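Local coordinates for delta toxin (Clostridium perfringens, PDB 2YGT), which is a haemolytic beta-pore-forming toxin with a leukocidin/haemolysin-family sequence that probably assembles into pores in the membranes of host cells, at residues F52-I64 with N124-T136. Sequence-based numbering, arbitrary orientation.
Sequences FVDDKFSSEMTTI and NTISYSIGGGIDT. With ZN (zinc ion), chain B.
A trans first torsion in both Asp55 (chi1 178°) and Tyr128 (chi1 179°) swings CG away from the backbone N and sends the carboxylate and the ring toward one another from two hairpin ends. Tyr128 OH donates to Asp55 OD2 at 2.6 Å, reaching it on the anti side and slightly out of the carboxylate plane, which stands nearly upright to the ring plane. The same oxygen turns its syn lone pair to Gly131 N, 2.7 Å from Asp55 OD2 and nearly linear at 171°. Two donors therefore grip OD2 from different sides, while OD1, met from above the carboxylate plane, takes Phe57 N in an Asx turn; together the three bonds fix the rotation of this buried carboxylate and would probably stabilise its charge. The evidence places the contact between two beta-hairpins of separate antiparallel sheets: a type I turn from Asp55 to Ser58 lies in the loop between strands 45-54 and 61-72, and a type II turn from Ser129 to Gly132 in the connection between 121-128 and 134-137, where Gly132 and Gly133 both face Ser129 as a G1 beta bulge. Ser58 CA approaches Gly131 O at 3.4 Å, a CA-H...O contact between the turns. Around the tyrosine, Val53 CG1 lies over one ring face, 4.2 Å from the centroid, as a CH-pi contact, and Thr62 OG1 meets Tyr128 CE2 at 3.7 Å, oblique to the ring. A water donates to both Tyr128 OH and Glu60 O and also binds Thr62 OG1, so the phenol oxygen donates to the carboxylate and accepts from an ordered water. Deeper between the sheets, the Ile64 and Ile126 side chains run alongside with opposed directions, Ile64 CG2 4.0 Å from Ile126 CD1, with Val232 of strand 224-235 also against Ile126. Asp54, beside the contact, points away from it and binds a zinc ion together with His286.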
loop_
_atom_site.group_PDB
_atom_site.type_symbol
_atom_site.label_atom_id
_atom_site.label_comp_id
_atom_site.label_asym_id
_atom_site.label_seq_id
_atom_site.Cartn_x
_atom_site.Cartn_y
_atom_site.Cartn_z
ATOM N N PHE A 52 14.028 -14.431 -0.392
ATOM C CA PHE A 52 13.947 -15.872 -0.587
ATOM C C PHE A 52 14.584 -16.589 0.596
ATOM O O PHE A 52 15.775 -16.424 0.868
ATOM C CB PHE A 52 14.659 -16.288 -1.879
ATOM C CG PHE A 52 14.024 -15.749 -3.132
ATOM C CD1 PHE A 52 14.366 -14.494 -3.612
ATOM C CD2 PHE A 52 13.098 -16.500 -3.838
ATOM C CE1 PHE A 52 13.788 -13.994 -4.764
ATOM C CE2 PHE A 52 12.518 -16.007 -4.993
ATOM C CZ PHE A 52 12.862 -14.749 -5.456
ATOM N N VAL A 53 13.796 -17.384 1.306
ATOM C CA VAL A 53 14.328 -18.143 2.425
ATOM C C VAL A 53 14.661 -19.565 1.999
ATOM O O VAL A 53 13.827 -20.255 1.415
ATOM C CB VAL A 53 13.345 -18.191 3.604
ATOM C CG1 VAL A 53 13.931 -19.017 4.738
ATOM C CG2 VAL A 53 13.007 -16.784 4.077
ATOM N N ASP A 54 15.891 -19.988 2.280
ATOM C CA ASP A 54 16.296 -21.375 2.082
ATOM C C ASP A 54 16.388 -22.090 3.423
ATOM O O ASP A 54 17.312 -21.865 4.205
ATOM C CB ASP A 54 17.615 -21.466 1.311
ATOM C CG ASP A 54 17.420 -21.307 -0.179
ATOM O OD1 ASP A 54 16.277 -21.016 -0.581
ATOM O OD2 ASP A 54 18.395 -21.473 -0.943
ATOM N N ASP A 55 15.410 -22.950 3.676
ATOM C CA ASP A 55 15.266 -23.613 4.960
ATOM C C ASP A 55 15.048 -25.103 4.730
ATOM O O ASP A 55 13.932 -25.541 4.458
ATOM C CB ASP A 55 14.084 -23.002 5.721
ATOM C CG ASP A 55 13.840 -23.664 7.058
ATOM O OD1 ASP A 55 14.568 -24.620 7.392
ATOM O OD2 ASP A 55 12.918 -23.228 7.779
ATOM N N LYS A 56 16.127 -25.874 4.835
ATOM C CA LYS A 56 16.084 -27.310 4.562
ATOM C C LYS A 56 15.191 -28.065 5.539
ATOM O O LYS A 56 14.808 -29.207 5.284
ATOM C CB LYS A 56 17.495 -27.904 4.597
ATOM C CG LYS A 56 18.383 -27.462 3.447
ATOM C CD LYS A 56 19.836 -27.813 3.718
ATOM C CE LYS A 56 20.729 -27.396 2.566
ATOM N NZ LYS A 56 22.168 -27.578 2.894
ATOM N N PHE A 57 14.865 -27.423 6.656
ATOM C CA PHE A 57 14.057 -28.052 7.696
ATOM C C PHE A 57 12.571 -27.768 7.503
ATOM O O PHE A 57 11.726 -28.274 8.240
ATOM C CB PHE A 57 14.532 -27.599 9.078
ATOM C CG PHE A 57 16.021 -27.682 9.258
ATOM C CD1 PHE A 57 16.625 -28.880 9.601
ATOM C CD2 PHE A 57 16.818 -26.566 9.063
ATOM C CE1 PHE A 57 17.997 -28.963 9.760
ATOM C CE2 PHE A 57 18.191 -26.641 9.220
ATOM C CZ PHE A 57 18.781 -27.840 9.568
ATOM N N SER A 58 12.260 -26.957 6.500
ATOM C CA SER A 58 10.877 -26.677 6.145
ATOM C C SER A 58 10.468 -27.572 4.986
ATOM O O SER A 58 11.277 -27.861 4.104
ATOM C CB SER A 58 10.709 -25.209 5.758
ATOM O OG SER A 58 9.449 -24.988 5.161
ATOM N N SER A 59 9.211 -28.005 4.990
ATOM C CA SER A 59 8.710 -28.917 3.966
ATOM C C SER A 59 8.526 -28.234 2.610
ATOM O O SER A 59 8.272 -28.896 1.604
ATOM C CB SER A 59 7.392 -29.556 4.414
ATOM O OG SER A 59 6.350 -28.593 4.468
ATOM N N GLU A 60 8.647 -26.912 2.582
ATOM C CA GLU A 60 8.505 -26.175 1.332
ATOM C C GLU A 60 9.344 -24.899 1.299
ATOM O O GLU A 60 10.048 -24.584 2.258
ATOM C CB GLU A 60 7.032 -25.865 1.053
ATOM C CG GLU A 60 6.288 -25.233 2.215
ATOM C CD GLU A 60 4.802 -25.100 1.942
ATOM O OE1 GLU A 60 4.357 -25.516 0.850
ATOM O OE2 GLU A 60 4.079 -24.580 2.818
ATOM N N MET A 61 9.270 -24.180 0.182
ATOM C CA MET A 61 10.026 -22.945 -0.006
ATOM C C MET A 61 9.188 -21.708 0.311
ATOM O O MET A 61 8.021 -21.623 -0.068
ATOM C CB MET A 61 10.562 -22.858 -1.438
ATOM C CG MET A 61 11.544 -23.962 -1.800
ATOM S SD MET A 61 12.318 -23.694 -3.406
ATOM C CE MET A 61 10.885 -23.713 -4.480
ATOM N N THR A 62 9.799 -20.748 0.999
ATOM C CA THR A 62 9.096 -19.549 1.438
ATOM C C THR A 62 9.800 -18.284 0.963
ATOM O O THR A 62 11.002 -18.115 1.171
ATOM C CB THR A 62 8.971 -19.497 2.978
ATOM O OG1 THR A 62 8.149 -20.576 3.435
ATOM C CG2 THR A 62 8.358 -18.177 3.424
ATOM N N THR A 63 9.043 -17.395 0.327
ATOM C CA THR A 63 9.567 -16.099 -0.085
ATOM C C THR A 63 8.705 -14.962 0.454
ATOM O O THR A 63 7.499 -14.914 0.214
ATOM C CB THR A 63 9.665 -15.980 -1.614
ATOM O OG1 THR A 63 10.517 -17.014 -2.122
ATOM C CG2 THR A 63 10.241 -14.628 -2.000
ATOM N N ILE A 64 9.334 -14.051 1.186
ATOM C CA ILE A 64 8.638 -12.898 1.735
ATOM C C ILE A 64 8.797 -11.715 0.792
ATOM O O ILE A 64 9.909 -11.390 0.380
ATOM C CB ILE A 64 9.187 -12.522 3.121
ATOM C CG1 ILE A 64 9.111 -13.723 4.063
ATOM C CG2 ILE A 64 8.414 -11.347 3.696
ATOM C CD1 ILE A 64 9.825 -13.513 5.386
ATOM N N ASN A 124 3.769 -3.050 10.552
ATOM C CA ASN A 124 3.490 -4.482 10.537
ATOM C C ASN A 124 4.772 -5.301 10.533
ATOM O O ASN A 124 5.836 -4.802 10.169
ATOM C CB ASN A 124 2.625 -4.849 9.329
ATOM C CG ASN A 124 1.294 -4.122 9.324
ATOM O OD1 ASN A 124 0.790 -3.716 10.372
ATOM N ND2 ASN A 124 0.717 -3.951 8.139
ATOM N N THR A 125 4.668 -6.563 10.930
ATOM C CA THR A 125 5.839 -7.419 11.009
ATOM C C THR A 125 5.558 -8.821 10.490
ATOM O O THR A 125 4.582 -9.454 10.887
ATOM C CB THR A 125 6.332 -7.530 12.457
ATOM O OG1 THR A 125 6.499 -6.214 13.000
ATOM C CG2 THR A 125 7.653 -8.285 12.514
ATOM N N ILE A 126 6.421 -9.295 9.597
ATOM C CA ILE A 126 6.346 -10.661 9.095
ATOM C C ILE A 126 7.527 -11.460 9.633
ATOM O O ILE A 126 8.676 -11.189 9.289
ATOM C CB ILE A 126 6.359 -10.701 7.552
ATOM C CG1 ILE A 126 5.194 -9.880 6.990
ATOM C CG2 ILE A 126 6.292 -12.140 7.056
ATOM C CD1 ILE A 126 5.130 -9.857 5.474
ATOM N N SER A 127 7.242 -12.436 10.484
ATOM C CA SER A 127 8.295 -13.213 11.126
ATOM C C SER A 127 8.269 -14.676 10.697
ATOM O O SER A 127 7.212 -15.307 10.670
ATOM C CB SER A 127 8.173 -13.110 12.644
ATOM O OG SER A 127 8.163 -11.753 13.048
ATOM N N TYR A 128 9.444 -15.202 10.369
ATOM C CA TYR A 128 9.591 -16.577 9.912
ATOM C C TYR A 128 10.356 -17.413 10.937
ATOM O O TYR A 128 11.346 -16.961 11.513
ATOM C CB TYR A 128 10.312 -16.608 8.560
ATOM C CG TYR A 128 10.532 -18.001 7.999
ATOM C CD1 TYR A 128 11.675 -18.728 8.312
ATOM C CD2 TYR A 128 9.595 -18.587 7.156
ATOM C CE1 TYR A 128 11.875 -20.000 7.800
ATOM C CE2 TYR A 128 9.786 -19.857 6.639
ATOM C CZ TYR A 128 10.926 -20.558 6.963
ATOM O OH TYR A 128 11.119 -21.821 6.453
ATOM N N SER A 129 9.885 -18.634 11.165
ATOM C CA SER A 129 10.570 -19.564 12.054
ATOM C C SER A 129 11.090 -20.749 11.256
ATOM O O SER A 129 10.436 -21.204 10.317
ATOM C CB SER A 129 9.627 -20.058 13.152
ATOM O OG SER A 129 9.230 -18.996 14.003
ATOM N N ILE A 130 12.270 -21.238 11.626
ATOM C CA ILE A 130 12.830 -22.424 10.995
ATOM C C ILE A 130 11.805 -23.548 11.057
ATOM O O ILE A 130 11.266 -23.845 12.122
ATOM C CB ILE A 130 14.130 -22.870 11.689
ATOM C CG1 ILE A 130 15.158 -21.736 11.666
ATOM C CG2 ILE A 130 14.693 -24.118 11.025
ATOM C CD1 ILE A 130 16.445 -22.058 12.389
ATOM N N GLY A 131 11.528 -24.161 9.912
ATOM C CA GLY A 131 10.502 -25.183 9.826
ATOM C C GLY A 131 9.348 -24.746 8.943
ATOM O O GLY A 131 8.597 -25.579 8.437
ATOM N N GLY A 132 9.203 -23.436 8.760
ATOM C CA GLY A 132 8.191 -22.901 7.867
ATOM C C GLY A 132 7.184 -21.967 8.516
ATOM O O GLY A 132 6.476 -21.235 7.824
ATOM N N GLY A 133 7.116 -21.982 9.843
ATOM C CA GLY A 133 6.149 -21.171 10.561
ATOM C C GLY A 133 6.161 -19.695 10.199
ATOM O O GLY A 133 7.221 -19.104 9.988
ATOM N N ILE A 134 4.972 -19.101 10.135
ATOM C CA ILE A 134 4.821 -17.681 9.822
ATOM C C ILE A 134 3.989 -16.953 10.878
ATOM O O ILE A 134 2.912 -17.413 11.261
ATOM C CB ILE A 134 4.140 -17.474 8.455
ATOM C CG1 ILE A 134 4.991 -18.066 7.329
ATOM C CG2 ILE A 134 3.856 -15.994 8.216
ATOM C CD1 ILE A 134 6.225 -17.253 7.001
ATOM N N ASP A 135 4.488 -15.811 11.339
ATOM C CA ASP A 135 3.727 -14.960 12.245
ATOM C C ASP A 135 3.620 -13.549 11.688
ATOM O O ASP A 135 4.629 -12.913 11.385
ATOM C CB ASP A 135 4.353 -14.930 13.638
ATOM C CG ASP A 135 3.538 -14.110 14.622
ATOM O OD1 ASP A 135 3.699 -12.870 14.657
ATOM O OD2 ASP A 135 2.720 -14.705 15.354
ATOM N N THR A 136 2.393 -13.060 11.553
ATOM C CA THR A 136 2.167 -11.714 11.042
ATOM C C THR A 136 1.498 -10.842 12.094
ATOM O O THR A 136 0.504 -11.233 12.704
ATOM C CB THR A 136 1.323 -11.716 9.759
ATOM O OG1 THR A 136 0.246 -12.651 9.892
ATOM C CG2 THR A 136 2.175 -12.110 8.562
HETATM ZN ZN ZN B . 16.415 -20.997 -2.805
HETATM O O HOH W 1 6.828 -26.274 6.623
HETATM O O HOH W 2 10.138 -22.303 4.079
HETATM O O HOH W 3 6.212 -21.265 5.205
#